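PDB 4LG3: uncharacterized protein from Desulfovibrio piger, which is of unknown function and belongs to the DUF4875 family, itself a domain of unknown function within a CamS-like clan. Local coordinates for residues 10-15 against 67-71; 130-134 against 166-171. All blocks are in the same frame, centred on the assembly; numbering follows the deposited sequence.

Contact 1. Residues 10-15 against 67-71; sequences FAPTKE and YAQEK
Y67 reaches E15 with the end of its ring: Y67 OH donates to E15 OE2 over 2.7 Å. The two side chains cross at about a right angle, and the carboxylate plane is turned 75° from the ring. OE2 lies at the ring's edge, near its plane, while the hydroxyl meets OE2 from above the carboxylate plane, 42° out of it. E15 leaves the backbone with CG opposite the carbonyl carbon (chi1 -73°) and then runs straight, which carries both oxygens to the helix. There E15 OE1 forms a long salt bridge to K71 NZ, 3.6 Å. Water 1 joins the same pair, donating to E15 OE2 and accepting from K71 NZ at 3.3 Å, so the carboxylate is tied to K71 twice. The strongest polar partner of E15 lies outside the two segments: E15 OE1 is hydrogen-bonded to Y27 OH. Across the tyrosine's end lies the P12 ring, with P12 CB 3.3 Å from Y67 OH; F10 CE1 approaches Y67 CE2 obliquely at 4.4 Å. Strand 10-18 is interrupted by a classic bulge, T13 and K14 sharing R30 of strand 26-36. F10 also touches T59 and A63 of helix 53-71, and Y67 packs on V76 and I78 of strand 75-81.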
ATOM      1  N   PHE A  10      10.773   0.163   4.849  1.00 39.00           N
ATOM      2  CA  PHE A  10      10.014  -0.438   3.774  1.00 38.27           C
ATOM      3  C   PHE A  10      10.927  -1.261   2.884  1.00 41.65           C
ATOM      4  O   PHE A  10      12.147  -1.175   2.965  1.00 40.45           O
ATOM      5  CB  PHE A  10       9.246   0.637   2.956  1.00 38.54           C
ATOM      6  CG  PHE A  10      10.120   1.550   2.116  1.00 38.57           C
ATOM      7  CD1 PHE A  10      10.565   1.151   0.856  1.00 39.15           C
ATOM      8  CD2 PHE A  10      10.478   2.811   2.576  1.00 37.09           C
ATOM      9  CE1 PHE A  10      11.412   1.967   0.110  1.00 38.37           C
ATOM     10  CE2 PHE A  10      11.291   3.640   1.813  1.00 38.36           C
ATOM     11  CZ  PHE A  10      11.760   3.214   0.590  1.00 36.01           C
ATOM     12  N   ALA A  11      10.312  -2.074   2.046  1.00 38.41           N
ATOM     13  CA  ALA A  11      10.986  -2.870   1.028  1.00 36.64           C
ATOM     14  C   ALA A  11      10.097  -2.888  -0.210  1.00 40.22           C
ATOM     15  O   ALA A  11       8.879  -3.019  -0.083  1.00 38.24           O
ATOM     16  CB  ALA A  11      11.246  -4.274   1.528  1.00 37.69           C
ATOM     17  N   PRO A  12      10.654  -2.693  -1.415  1.00 39.22           N
ATOM     18  CA  PRO A  12       9.795  -2.781  -2.618  1.00 38.84           C
ATOM     19  C   PRO A  12       9.352  -4.233  -2.890  1.00 41.88           C
ATOM     20  O   PRO A  12      10.084  -5.176  -2.555  1.00 39.93           O
ATOM     21  CB  PRO A  12      10.715  -2.272  -3.735  1.00 40.43           C
ATOM     22  CG  PRO A  12      12.109  -2.640  -3.272  1.00 44.32           C
ATOM     23  CD  PRO A  12      12.087  -2.524  -1.765  1.00 39.60           C
ATOM     24  N   THR A  13       8.170  -4.407  -3.505  1.00 38.55           N
ATOM     25  CA  THR A  13       7.652  -5.726  -3.895  1.00 39.23           C
ATOM     26  C   THR A  13       7.482  -5.765  -5.404  1.00 43.13           C
ATOM     27  O   THR A  13       7.292  -6.839  -5.988  1.00 44.27           O
ATOM     28  CB  THR A  13       6.300  -6.046  -3.200  1.00 41.10           C
ATOM     29  OG1 THR A  13       5.355  -5.051  -3.555  1.00 42.80           O
ATOM     30  CG2 THR A  13       6.412  -6.158  -1.694  1.00 37.52           C
ATOM     31  N   LYS A  14       7.485  -4.577  -6.020  1.00 38.07           N
ATOM     32  CA  LYS A  14       7.282  -4.399  -7.448  1.00 39.11           C
ATOM     33  C   LYS A  14       7.806  -3.038  -7.880  1.00 41.91           C
ATOM     34  O   LYS A  14       7.549  -2.045  -7.207  1.00 40.38           O
ATOM     35  CB  LYS A  14       5.776  -4.535  -7.814  1.00 40.57           C
ATOM     36  CG  LYS A  14       5.528  -4.691  -9.300  1.00 40.17           C
ATOM     37  CD  LYS A  14       4.065  -4.831  -9.597  1.00 44.75           C
ATOM     38  CE  LYS A  14       3.825  -5.024 -11.069  1.00 44.71           C
ATOM     39  NZ  LYS A  14       2.440  -5.506 -11.290  1.00 73.09           N
ATOM     40  N   GLU A  15       8.495  -3.008  -9.036  1.00 38.37           N
ATOM     41  CA  GLU A  15       9.096  -1.817  -9.656  1.00 36.88           C
ATOM     42  C   GLU A  15       8.984  -1.920 -11.158  1.00 43.05           C
ATOM     43  O   GLU A  15       9.347  -2.956 -11.729  1.00 39.99           O
ATOM     44  CB  GLU A  15      10.580  -1.705  -9.285  1.00 37.40           C
ATOM     45  CG  GLU A  15      10.874  -1.283  -7.861  1.00 37.09           C
ATOM     46  CD  GLU A  15      12.360  -1.177  -7.570  1.00 46.53           C
ATOM     47  OE1 GLU A  15      13.153  -1.067  -8.530  1.00 44.81           O
ATOM     48  OE2 GLU A  15      12.734  -1.201  -6.377  1.00 39.90           O
ATOM     49  N   TYR A  67      13.388   6.995  -5.124  1.00 38.43           N
ATOM     50  CA  TYR A  67      13.298   6.443  -6.461  1.00 38.29           C
ATOM     51  C   TYR A  67      13.494   7.480  -7.547  1.00 46.56           C
ATOM     52  O   TYR A  67      14.073   7.141  -8.579  1.00 47.75           O
ATOM     53  CB  TYR A  67      11.987   5.665  -6.655  1.00 37.50           C
ATOM     54  CG  TYR A  67      12.062   4.292  -6.029  1.00 38.74           C
ATOM     55  CD1 TYR A  67      12.807   3.272  -6.622  1.00 40.54           C
ATOM     56  CD2 TYR A  67      11.438   4.024  -4.815  1.00 39.12           C
ATOM     57  CE1 TYR A  67      12.896   2.011  -6.038  1.00 40.69           C
ATOM     58  CE2 TYR A  67      11.561   2.780  -4.197  1.00 39.48           C
ATOM     59  CZ  TYR A  67      12.262   1.768  -4.831  1.00 45.66           C
ATOM     60  OH  TYR A  67      12.298   0.517  -4.284  1.00 42.69           O
ATOM     61  N   ALA A  68      13.061   8.729  -7.325  1.00 45.09           N
ATOM     62  CA  ALA A  68      13.244   9.817  -8.292  1.00 45.46           C
ATOM     63  C   ALA A  68      14.755  10.055  -8.517  1.00 50.44           C
ATOM     64  O   ALA A  68      15.214  10.096  -9.652  1.00 49.76           O
ATOM     65  CB  ALA A  68      12.547  11.077  -7.795  1.00 46.46           C
ATOM     66  N   GLN A  69      15.514  10.090  -7.423  1.00 49.30           N
ATOM     67  CA  GLN A  69      16.955  10.263  -7.388  1.00 52.37           C
ATOM     68  C   GLN A  69      17.690   9.028  -7.973  1.00 58.54           C
ATOM     69  O   GLN A  69      18.526   9.183  -8.855  1.00 62.04           O
ATOM     70  CB  GLN A  69      17.377  10.518  -5.920  1.00 54.90           C
ATOM     71  CG  GLN A  69      18.885  10.453  -5.588  1.00 77.43           C
ATOM     72  CD  GLN A  69      19.560  11.798  -5.498  1.00 94.69           C
ATOM     73  OE1 GLN A  69      19.031  12.763  -4.916  1.00 94.50           O
ATOM     74  NE2 GLN A  69      20.769  11.871  -6.050  1.00 78.12           N
ATOM     75  N   GLU A  70      17.363   7.830  -7.494  1.00 52.92           N
ATOM     76  CA  GLU A  70      18.023   6.591  -7.863  1.00 51.81           C
ATOM     77  C   GLU A  70      17.746   6.169  -9.303  1.00 53.26           C
ATOM     78  O   GLU A  70      18.684   5.763  -9.984  1.00 55.49           O
ATOM     79  CB  GLU A  70      17.637   5.476  -6.880  1.00 52.10           C
ATOM     80  CG  GLU A  70      18.090   4.072  -7.267  1.00 63.98           C
ATOM     81  CD  GLU A  70      19.573   3.850  -7.539  1.00 71.36           C
ATOM     82  OE1 GLU A  70      20.419   4.331  -6.746  1.00 52.00           O
ATOM     83  OE2 GLU A  70      19.884   3.133  -8.515  1.00 55.98           O
ATOM     84  N   LYS A  71      16.495   6.250  -9.770  1.00 46.06           N
ATOM     85  CA  LYS A  71      16.186   5.821 -11.136  1.00 45.36           C
ATOM     86  C   LYS A  71      16.229   6.980 -12.147  1.00 51.10           C
ATOM     87  O   LYS A  71      16.029   6.737 -13.348  1.00 52.27           O
ATOM     88  CB  LYS A  71      14.814   5.094 -11.231  1.00 44.89           C
ATOM     89  CG  LYS A  71      14.605   3.974 -10.221  1.00 41.71           C
ATOM     90  CD  LYS A  71      15.531   2.792 -10.328  1.00 41.92           C
ATOM     91  CE  LYS A  71      15.441   1.927  -9.102  1.00 52.14           C
ATOM     92  NZ  LYS A  71      16.209   0.669  -9.263  1.00 56.25           N
TER
HETATM   93  O   HOH W   1      15.544  -1.370  -6.795  1.00 50.05           O

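Contact 2. Residues 130-134 against 166-171; sequences IQCLW and KVMLNP. With EDO (1,2-ethanediol), chain H.
Q131 NE2 is held by two acceptors, L169 O across the contact and T91 OG1 outside it. The bond from Q131 NE2 to L169 O is short, 2.7 Å, and nearly straight, with an N-H...O angle of 170°. The carbonyl oxygen lies in the Q131 amide plane, and its C=O points almost straight at the nitrogen. Q131 OE1 is hydrogen-bonded to S82 OG, so both ends of this buried amide are engaged, which holds its rotation. L169 also meets W134, crossing it at about a right angle. L169 CB sits over one face of the W134 indole, 3.9 Å from the centroid of the five-membered ring and 3° off the normal, a CH-pi contact. With CG anti to the backbone N (chi1 -167°), the W134 indole is directed toward 166-171 and turns one face to L169 CB. V167 CG1 lies instead at the ring's edge, 4.2 Å from W134 CZ3. W134 NE1 donates to O1 of an ethanediol over 3.0 Å; this molecule, probably from the crystallisation liquor, also bonds R138. One turn earlier in the helix, I130 uses two branches: I130 CD1 lies 3.4 Å from K166 O, and I130 CG2 meets M168 O at 3.5 Å and V167 CG1. The contact thus lays the irregular segment 166-171, between helix 149-160 and strand 175-176, along helix 125-137. Helix 149-160 packs beside them, with L160 on I130 and L152 on W134.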
ATOM      1  N   ILE A 130      -6.628 -11.989   8.301  1.00 49.00           N
ATOM      2  CA  ILE A 130      -7.935 -12.104   7.637  1.00 50.57           C
ATOM      3  C   ILE A 130      -7.743 -11.849   6.129  1.00 55.32           C
ATOM      4  O   ILE A 130      -8.286 -12.609   5.306  1.00 55.84           O
ATOM      5  CB  ILE A 130      -9.015 -11.168   8.280  1.00 53.99           C
ATOM      6  CG1 ILE A 130      -9.397 -11.636   9.692  1.00 55.23           C
ATOM      7  CG2 ILE A 130     -10.274 -11.066   7.412  1.00 55.84           C
ATOM      8  CD1 ILE A 130     -10.232 -10.628  10.502  1.00 56.78           C
ATOM      9  N   GLN A 131      -6.936 -10.804   5.782  1.00 50.30           N
ATOM     10  CA  GLN A 131      -6.577 -10.402   4.401  1.00 48.29           C
ATOM     11  C   GLN A 131      -5.866 -11.512   3.659  1.00 53.09           C
ATOM     12  O   GLN A 131      -6.160 -11.763   2.495  1.00 52.36           O
ATOM     13  CB  GLN A 131      -5.658  -9.177   4.407  1.00 46.38           C
ATOM     14  CG  GLN A 131      -6.368  -7.897   4.754  1.00 41.87           C
ATOM     15  CD  GLN A 131      -5.510  -6.726   4.412  1.00 47.11           C
ATOM     16  OE1 GLN A 131      -4.277  -6.778   4.488  1.00 40.12           O
ATOM     17  NE2 GLN A 131      -6.145  -5.646   4.030  1.00 40.00           N
ATOM     18  N   CYS A 132      -4.937 -12.171   4.351  1.00 52.08           N
ATOM     19  CA  CYS A 132      -4.168 -13.294   3.834  1.00 54.15           C
ATOM     20  C   CYS A 132      -5.103 -14.494   3.537  1.00 56.88           C
ATOM     21  O   CYS A 132      -5.014 -15.074   2.445  1.00 56.27           O
ATOM     22  CB  CYS A 132      -3.055 -13.671   4.805  1.00 56.41           C
ATOM     23  SG  CYS A 132      -2.003 -15.027   4.225  1.00 62.12           S
ATOM     24  N   LEU A 133      -6.025 -14.823   4.477  1.00 52.37           N
ATOM     25  CA  LEU A 133      -6.998 -15.896   4.291  1.00 54.16           C
ATOM     26  C   LEU A 133      -7.951 -15.558   3.159  1.00 58.54           C
ATOM     27  O   LEU A 133      -8.164 -16.401   2.301  1.00 58.15           O
ATOM     28  CB  LEU A 133      -7.768 -16.199   5.572  1.00 56.31           C
ATOM     29  CG  LEU A 133      -6.968 -16.751   6.757  1.00 62.30           C
ATOM     30  CD1 LEU A 133      -7.878 -17.056   7.925  1.00 64.61           C
ATOM     31  CD2 LEU A 133      -6.178 -17.984   6.376  1.00 64.21           C
ATOM     32  N   TRP A 134      -8.445 -14.298   3.103  1.00 56.22           N
ATOM     33  CA  TRP A 134      -9.300 -13.768   2.031  1.00 55.51           C
ATOM     34  C   TRP A 134      -8.670 -14.063   0.671  1.00 58.66           C
ATOM     35  O   TRP A 134      -9.305 -14.702  -0.160  1.00 59.13           O
ATOM     36  CB  TRP A 134      -9.506 -12.244   2.194  1.00 52.57           C
ATOM     37  CG  TRP A 134     -10.604 -11.688   1.333  1.00 53.79           C
ATOM     38  CD1 TRP A 134     -10.526 -11.367   0.006  1.00 55.70           C
ATOM     39  CD2 TRP A 134     -11.966 -11.452   1.725  1.00 55.13           C
ATOM     40  NE1 TRP A 134     -11.750 -10.933  -0.451  1.00 55.68           N
ATOM     41  CE2 TRP A 134     -12.654 -10.976   0.582  1.00 58.92           C
ATOM     42  CE3 TRP A 134     -12.668 -11.564   2.943  1.00 57.89           C
ATOM     43  CZ2 TRP A 134     -14.007 -10.588   0.627  1.00 59.65           C
ATOM     44  CZ3 TRP A 134     -14.008 -11.202   2.983  1.00 60.95           C
ATOM     45  CH2 TRP A 134     -14.668 -10.722   1.837  1.00 61.50           C
ATOM     46  N   LYS A 166     -16.439  -9.182  11.823  1.00 72.85           N
ATOM     47  CA  LYS A 166     -15.062  -8.740  12.011  1.00 70.77           C
ATOM     48  C   LYS A 166     -14.208  -9.169  10.793  1.00 71.28           C
ATOM     49  O   LYS A 166     -13.043  -8.794  10.713  1.00 69.13           O
ATOM     50  CB  LYS A 166     -14.492  -9.323  13.327  1.00 75.85           C
ATOM     51  CG  LYS A 166     -14.092  -8.290  14.382  1.00101.57           C
ATOM     52  CD  LYS A 166     -12.676  -7.716  14.142  1.00116.79           C
ATOM     53  CE  LYS A 166     -12.223  -6.719  15.193  1.00129.50           C
ATOM     54  NZ  LYS A 166     -10.861  -6.183  14.894  1.00132.77           N
ATOM     55  N   VAL A 167     -14.800  -9.935   9.834  1.00 66.52           N
ATOM     56  CA  VAL A 167     -14.126 -10.446   8.633  1.00 63.89           C
ATOM     57  C   VAL A 167     -14.421  -9.550   7.411  1.00 67.94           C
ATOM     58  O   VAL A 167     -15.556  -9.458   6.952  1.00 69.39           O
ATOM     59  CB  VAL A 167     -14.484 -11.941   8.347  1.00 68.56           C
ATOM     60  CG1 VAL A 167     -13.884 -12.429   7.032  1.00 66.27           C
ATOM     61  CG2 VAL A 167     -14.046 -12.843   9.493  1.00 69.97           C
HETATM   62  N   MSE A 168     -13.370  -8.915   6.877  1.00 63.42           N
HETATM   63  CA  MSE A 168     -13.391  -8.054   5.695  1.00 60.85           C
HETATM   64  C   MSE A 168     -11.990  -7.882   5.173  1.00 60.23           C
HETATM   65  O   MSE A 168     -11.024  -7.965   5.946  1.00 60.27           O
HETATM   66  CB  MSE A 168     -14.028  -6.694   5.976  1.00 63.59           C
HETATM   67  CG  MSE A 168     -13.245  -5.828   6.953  1.00 70.85           C
HETATM   68 SE   MSE A 168     -14.482  -4.625   7.805  0.75 81.94          SE
HETATM   69  CE  MSE A 168     -15.294  -5.853   9.042  1.00 81.28           C
ATOM     70  N   LEU A 169     -11.876  -7.653   3.856  1.00 52.11           N
ATOM     71  CA  LEU A 169     -10.605  -7.453   3.199  1.00 48.04           C
ATOM     72  C   LEU A 169     -10.056  -6.067   3.547  1.00 54.54           C
ATOM     73  O   LEU A 169      -8.860  -5.943   3.830  1.00 53.35           O
ATOM     74  CB  LEU A 169     -10.732  -7.649   1.667  1.00 45.90           C
ATOM     75  CG  LEU A 169      -9.468  -7.357   0.791  1.00 46.07           C
ATOM     76  CD1 LEU A 169      -8.250  -8.253   1.164  1.00 44.01           C
ATOM     77  CD2 LEU A 169      -9.790  -7.403  -0.668  1.00 44.05           C
ATOM     78  N   ASN A 170     -10.929  -5.035   3.523  1.00 53.40           N
ATOM     79  CA  ASN A 170     -10.541  -3.652   3.744  1.00 52.45           C
ATOM     80  C   ASN A 170     -11.180  -3.100   5.049  1.00 56.38           C
ATOM     81  O   ASN A 170     -12.268  -2.506   5.008  1.00 57.09           O
ATOM     82  CB  ASN A 170     -10.905  -2.805   2.508  1.00 53.67           C
ATOM     83  CG  ASN A 170      -9.887  -1.740   2.162  1.00 83.80           C
ATOM     84  OD1 ASN A 170      -9.197  -1.168   3.024  1.00 71.78           O
ATOM     85  ND2 ASN A 170      -9.771  -1.455   0.878  1.00 81.28           N
ATOM     86  N   PRO A 171     -10.491  -3.276   6.212  1.00 50.04           N
ATOM     87  CA  PRO A 171     -11.032  -2.750   7.476  1.00 50.14           C
ATOM     88  C   PRO A 171     -10.916  -1.238   7.610  1.00 53.86           C
ATOM     89  O   PRO A 171     -11.522  -0.672   8.504  1.00 54.22           O
ATOM     90  CB  PRO A 171     -10.162  -3.429   8.552  1.00 51.79           C
ATOM     91  CG  PRO A 171      -8.911  -3.757   7.896  1.00 54.52           C
ATOM     92  CD  PRO A 171      -9.183  -3.940   6.422  1.00 49.72           C
TER
HETATM   93  C1  EDO H 305     -14.091  -9.602  -3.282  1.00 53.07           C
HETATM   94  O1  EDO H 305     -12.734 -10.072  -3.122  1.00 48.12           O
HETATM   95  C2  EDO H 305     -14.472  -8.409  -2.295  1.00 58.83           C
HETATM   96  O2  EDO H 305     -13.322  -7.608  -1.881  1.00 57.80           O

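In the fold
Contact 1 closes before contact 2 opens, so the two come in series along the chain. Their centres are 27 Å apart, on opposite sides of the chain's centre, and with nearest atoms about 12 Å apart they do not touch. Contact 1 joins strand 10-18 of the mixed sheet to the end of helix 53-71. Contact 2 belongs to the helical part, where helix 125-137 meets the loop that follows helix 149-160. That loop leads on to strand 175-176, which pairs with strand 113-118 and so returns the chain to the same sheet. Each contact thus joins elements within its own region; with the function unknown, neither can be assigned to a site.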